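PDB 4K00: 1,4-dihydroxy-2-naphthoyl-CoA hydrolase from Synechocystis sp., which hydrolyses 1,4-dihydroxy-2-naphthoyl-CoA to 1,4-dihydroxy-2-naphthoate and coenzyme A, a step in the biosynthesis of phylloquinone (vitamin K1). Local coordinates for residues 27-32 with 76-81; 36-41 with 46-51. All blocks are in the same frame, centred on the assembly; numbering follows the deposited sequence.

Interaction 1: residues 27-32 with 76-81; sequences NQFLQM and DRLLVN
Helical segment 27-32 lies over strand 77-81, Phe29 reaching Leu78, and Met32 reaching Leu78 and Val80. The two short axes come within 10.4 Å of each other and their N-to-C directions differ by 59°; the backbones are nearest at Met32 and Val80, with 7.4 Å between the CA atoms. No hydrogen bond links the segments, and the side chains meet through apolar atoms. Phe29 and Met32 stand one helical turn apart on the same side of the helix, while Leu78 and Val80 are alternate strand residues whose CB atoms both point toward it. CD1 of Leu78 receives both helix side chains: SD of Met32 lies 3.9 Å from it, and CE1 of Phe29 4.2 Å from it, the methyl sitting obliquely to the ring. With SD anti to CA (chi2 171°) the methionine stretches out to this methyl, the two side chains crossing at about a right angle. Nearer its backbone, Met32 CB faces Val80 CG2 at 4.3 Å. All four residues are buried. Phe29 also packs on Ile98 of the adjoining strand 91-100 and on Ile66 of strand 57-68, and its side chain is about 8 Å from that of Asp19, the predicted active-site residue. This is the hotdog fold, in which a long helix is wrapped by a curved antiparallel sheet.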
# COMPACT_ATOMS: atom_id res chain seq x y z
N ASN A 27 -9.85 2.31 -0.24
CA ASN A 27 -9.26 1.11 0.35
C ASN A 27 -8.46 1.44 1.59
O ASN A 27 -8.26 0.59 2.47
CB ASN A 27 -8.31 0.46 -0.66
CG ASN A 27 -8.28 -1.04 -0.55
OD1 ASN A 27 -9.19 -1.66 0.00
ND2 ASN A 27 -7.24 -1.64 -1.10
N GLN A 28 -7.98 2.67 1.66
CA GLN A 28 -7.24 3.13 2.85
C GLN A 28 -8.12 3.26 4.10
O GLN A 28 -7.65 3.01 5.20
CB GLN A 28 -6.47 4.42 2.56
CG GLN A 28 -5.33 4.26 1.57
CD GLN A 28 -4.30 3.27 2.04
OE1 GLN A 28 -4.08 2.25 1.39
NE2 GLN A 28 -3.67 3.54 3.17
N PHE A 29 -9.39 3.61 3.94
CA PHE A 29 -10.32 3.56 5.06
C PHE A 29 -10.42 2.15 5.64
O PHE A 29 -10.47 1.97 6.86
CB PHE A 29 -11.71 4.07 4.66
CG PHE A 29 -11.81 5.57 4.49
CD1 PHE A 29 -11.69 6.41 5.57
CD2 PHE A 29 -12.09 6.12 3.25
CE1 PHE A 29 -11.82 7.79 5.43
CE2 PHE A 29 -12.22 7.50 3.09
CZ PHE A 29 -12.09 8.33 4.19
N LEU A 30 -10.49 1.14 4.77
CA LEU A 30 -10.52 -0.25 5.22
C LEU A 30 -9.24 -0.64 5.92
O LEU A 30 -9.28 -1.40 6.90
CB LEU A 30 -10.77 -1.22 4.06
CG LEU A 30 -12.21 -1.66 3.82
CD1 LEU A 30 -12.27 -2.61 2.64
CD2 LEU A 30 -12.82 -2.28 5.07
N GLN A 31 -8.10 -0.15 5.42
CA GLN A 31 -6.81 -0.35 6.09
C GLN A 31 -6.87 0.22 7.52
O GLN A 31 -6.41 -0.42 8.47
CB GLN A 31 -5.67 0.28 5.26
CG GLN A 31 -4.28 0.25 5.89
CD GLN A 31 -3.92 -1.11 6.41
OE1 GLN A 31 -4.29 -2.14 5.83
NE2 GLN A 31 -3.19 -1.14 7.53
N MET A 32 -7.46 1.40 7.67
CA MET A 32 -7.53 2.05 8.98
C MET A 32 -8.40 1.23 9.93
O MET A 32 -8.13 1.18 11.13
CB MET A 32 -8.10 3.46 8.85
CG MET A 32 -7.24 4.45 8.09
SD MET A 32 -8.13 5.98 7.78
CE MET A 32 -7.01 6.76 6.61
N ASP A 76 -6.03 15.31 7.98
CA ASP A 76 -7.19 15.19 8.86
C ASP A 76 -6.84 14.25 10.01
O ASP A 76 -6.07 13.30 9.84
CB ASP A 76 -8.41 14.64 8.11
CG ASP A 76 -9.03 15.66 7.18
OD1 ASP A 76 -8.60 16.84 7.19
OD2 ASP A 76 -9.96 15.28 6.44
N ARG A 77 -7.44 14.49 11.16
CA ARG A 77 -7.35 13.55 12.27
C ARG A 77 -8.69 12.84 12.44
O ARG A 77 -9.73 13.48 12.61
CB ARG A 77 -6.97 14.28 13.55
CG ARG A 77 -6.57 13.34 14.68
CD ARG A 77 -5.88 14.10 15.81
NE ARG A 77 -6.70 15.21 16.29
CZ ARG A 77 -7.67 15.08 17.20
NH1 ARG A 77 -7.94 13.89 17.72
NH2 ARG A 77 -8.37 16.14 17.57
N LEU A 78 -8.65 11.52 12.36
CA LEU A 78 -9.87 10.71 12.32
C LEU A 78 -9.96 9.84 13.57
O LEU A 78 -8.94 9.54 14.20
CB LEU A 78 -9.87 9.82 11.08
CG LEU A 78 -9.59 10.49 9.73
CD1 LEU A 78 -9.72 9.46 8.63
CD2 LEU A 78 -10.53 11.66 9.49
N LEU A 79 -11.17 9.45 13.92
CA LEU A 79 -11.40 8.42 14.93
C LEU A 79 -12.04 7.21 14.25
O LEU A 79 -12.98 7.35 13.47
CB LEU A 79 -12.33 8.95 16.02
CG LEU A 79 -11.84 10.20 16.76
CD1 LEU A 79 -12.89 10.71 17.73
CD2 LEU A 79 -10.54 9.89 17.49
N VAL A 80 -11.51 6.04 14.54
CA VAL A 80 -12.15 4.79 14.14
C VAL A 80 -12.68 4.10 15.38
O VAL A 80 -11.90 3.66 16.24
CB VAL A 80 -11.17 3.82 13.46
CG1 VAL A 80 -11.95 2.60 12.96
CG2 VAL A 80 -10.42 4.51 12.33
N ASN A 81 -14.00 4.04 15.49
CA ASN A 81 -14.63 3.42 16.63
C ASN A 81 -15.05 2.02 16.30
O ASN A 81 -15.76 1.79 15.33
CB ASN A 81 -15.84 4.24 17.10
CG ASN A 81 -15.44 5.35 18.04
OD1 ASN A 81 -15.05 5.09 19.18
ND2 ASN A 81 -15.50 6.57 17.57

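Interaction 2: residues 36-41 with 46-51; sequences AYESWL and LSLQNI
Leu41 meets Leu46 and Leu48 where helix 26-43 nears its end and the chain turns back into helix 48-54. From the backbone, Leu41 O accepts a nearly straight bond from Leu46 N (2.7 Å, N-H...O angle 164°), the donor tilted from the carbonyl plane. Along the side chain, Leu41 CB lies 3.9 Å from Leu46 O, and at CG it forks. Leu41 CD2 rests 4.0 Å from both Leu46 CB and Leu46 CD1. The other branch, Leu41 CD1, is anti to CA (chi2 176°), which extends it to Leu48 CG at 3.8 Å and over one face of the Tyr37 ring, offset toward its rim. Leu48 CD2 approaches Tyr37 OH at 3.9 Å and Leu48 CD1 approaches Glu38 CG at 4.1 Å. The Glu38 carboxylate is hydrogen-bonded elsewhere, OE1 to His34 ND1 and OE2 to the backbone N of Leu15 of the third subunit. Ser47 N-caps the second helix, its OG accepting from Asn50 N at 3.0 Å. Around the contact, Trp131 of helix 129-136 packs on Tyr37 and Leu41, Ala134 of the same helix touches Leu46, and Cys94 and Tyr96 of strand 91-100 lie against Tyr37.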
# COMPACT_ATOMS: atom_id res chain seq x y z
N ALA A 36 -7.29 -0.42 13.51
CA ALA A 36 -8.05 -0.27 14.75
C ALA A 36 -8.19 -1.61 15.43
O ALA A 36 -8.00 -1.74 16.64
CB ALA A 36 -9.43 0.31 14.46
N TYR A 37 -8.52 -2.62 14.63
CA TYR A 37 -8.59 -3.99 15.08
C TYR A 37 -7.24 -4.41 15.70
O TYR A 37 -7.20 -4.92 16.81
CB TYR A 37 -9.02 -4.89 13.92
CG TYR A 37 -8.73 -6.37 14.06
CD1 TYR A 37 -9.25 -7.12 15.11
CD2 TYR A 37 -7.94 -7.03 13.12
CE1 TYR A 37 -8.98 -8.48 15.22
CE2 TYR A 37 -7.67 -8.38 13.22
CZ TYR A 37 -8.19 -9.10 14.27
OH TYR A 37 -7.91 -10.45 14.37
N GLU A 38 -6.15 -4.13 14.99
CA GLU A 38 -4.83 -4.47 15.48
C GLU A 38 -4.45 -3.72 16.74
O GLU A 38 -3.77 -4.27 17.60
CB GLU A 38 -3.77 -4.27 14.39
CG GLU A 38 -3.85 -5.32 13.29
CD GLU A 38 -2.89 -5.03 12.16
OE1 GLU A 38 -3.32 -4.41 11.17
OE2 GLU A 38 -1.71 -5.45 12.27
N SER A 39 -4.87 -2.46 16.85
CA SER A 39 -4.56 -1.66 18.02
C SER A 39 -5.36 -2.18 19.22
O SER A 39 -4.86 -2.22 20.35
CB SER A 39 -4.86 -0.19 17.79
OG SER A 39 -4.12 0.33 16.70
N TRP A 40 -6.58 -2.60 18.96
CA TRP A 40 -7.38 -3.19 20.02
C TRP A 40 -6.72 -4.48 20.52
O TRP A 40 -6.57 -4.68 21.72
CB TRP A 40 -8.81 -3.44 19.53
CG TRP A 40 -9.61 -4.27 20.46
CD1 TRP A 40 -10.17 -3.87 21.63
CD2 TRP A 40 -9.90 -5.66 20.32
NE1 TRP A 40 -10.82 -4.92 22.22
CE2 TRP A 40 -10.67 -6.03 21.44
CE3 TRP A 40 -9.62 -6.61 19.34
CZ2 TRP A 40 -11.14 -7.33 21.62
CZ3 TRP A 40 -10.08 -7.90 19.52
CH2 TRP A 40 -10.84 -8.25 20.65
N LEU A 41 -6.29 -5.33 19.59
CA LEU A 41 -5.55 -6.56 19.94
C LEU A 41 -4.36 -6.25 20.84
O LEU A 41 -4.15 -6.92 21.85
CB LEU A 41 -5.03 -7.26 18.68
CG LEU A 41 -6.06 -7.97 17.80
CD1 LEU A 41 -5.38 -8.52 16.55
CD2 LEU A 41 -6.77 -9.07 18.56
N LEU A 46 -2.97 -9.18 22.88
CA LEU A 46 -3.06 -10.28 21.92
C LEU A 46 -2.22 -9.96 20.69
O LEU A 46 -1.89 -8.80 20.46
CB LEU A 46 -4.51 -10.49 21.50
CG LEU A 46 -5.47 -10.66 22.69
CD1 LEU A 46 -6.92 -10.67 22.24
CD2 LEU A 46 -5.14 -11.94 23.45
N SER A 47 -1.90 -10.97 19.91
CA SER A 47 -0.87 -10.84 18.87
C SER A 47 -1.23 -11.71 17.69
O SER A 47 -1.33 -12.93 17.81
CB SER A 47 0.49 -11.27 19.43
OG SER A 47 1.47 -11.35 18.39
N LEU A 48 -1.43 -11.07 16.54
CA LEU A 48 -1.56 -11.78 15.27
C LEU A 48 -0.30 -12.54 14.95
O LEU A 48 -0.36 -13.68 14.46
CB LEU A 48 -1.84 -10.80 14.14
CG LEU A 48 -3.29 -10.34 14.02
CD1 LEU A 48 -3.42 -9.34 12.88
CD2 LEU A 48 -4.21 -11.53 13.83
N GLN A 49 0.84 -11.93 15.23
CA GLN A 49 2.12 -12.53 14.94
C GLN A 49 2.32 -13.85 15.67
O GLN A 49 2.88 -14.79 15.12
CB GLN A 49 3.27 -11.58 15.28
CG GLN A 49 4.63 -12.14 14.92
CD GLN A 49 4.80 -12.36 13.41
OE1 GLN A 49 4.56 -11.47 12.62
NE2 GLN A 49 5.25 -13.55 13.03
N ASN A 50 1.88 -13.92 16.93
CA ASN A 50 2.04 -15.15 17.70
C ASN A 50 1.25 -16.29 17.06
O ASN A 50 1.71 -17.44 17.00
CB ASN A 50 1.61 -14.93 19.15
CG ASN A 50 2.59 -14.05 19.92
OD1 ASN A 50 3.55 -13.50 19.37
ND2 ASN A 50 2.33 -13.91 21.21
N ILE A 51 0.05 -15.98 16.58
CA ILE A 51 -0.76 -16.96 15.88
C ILE A 51 0.01 -17.48 14.67
O ILE A 51 0.12 -18.69 14.47
CB ILE A 51 -2.09 -16.37 15.40
CG1 ILE A 51 -2.96 -15.96 16.59
CG2 ILE A 51 -2.85 -17.37 14.54
CD1 ILE A 51 -3.31 -17.11 17.52

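How the interactions relate
From the N terminus, the chain passes through strand 6-12 and enters helix 26-43, which serves both contacts. Interaction 2 closes first: the chain leaves this helix, turns within four residues and packs the start of helix 48-54 against the helix's later part. It then runs through strand 57-68 before strand 77-86 returns to the earlier part of the same helix, closing interaction 1. The short loop is therefore nested inside the long one. The contact centres are about 17 Å apart, yet Val80 CG1 of interaction 1 touches Ala36 CB of interaction 2 at 3.7 Å. Together they join the central helix to the sheet and to the short helix 48-54.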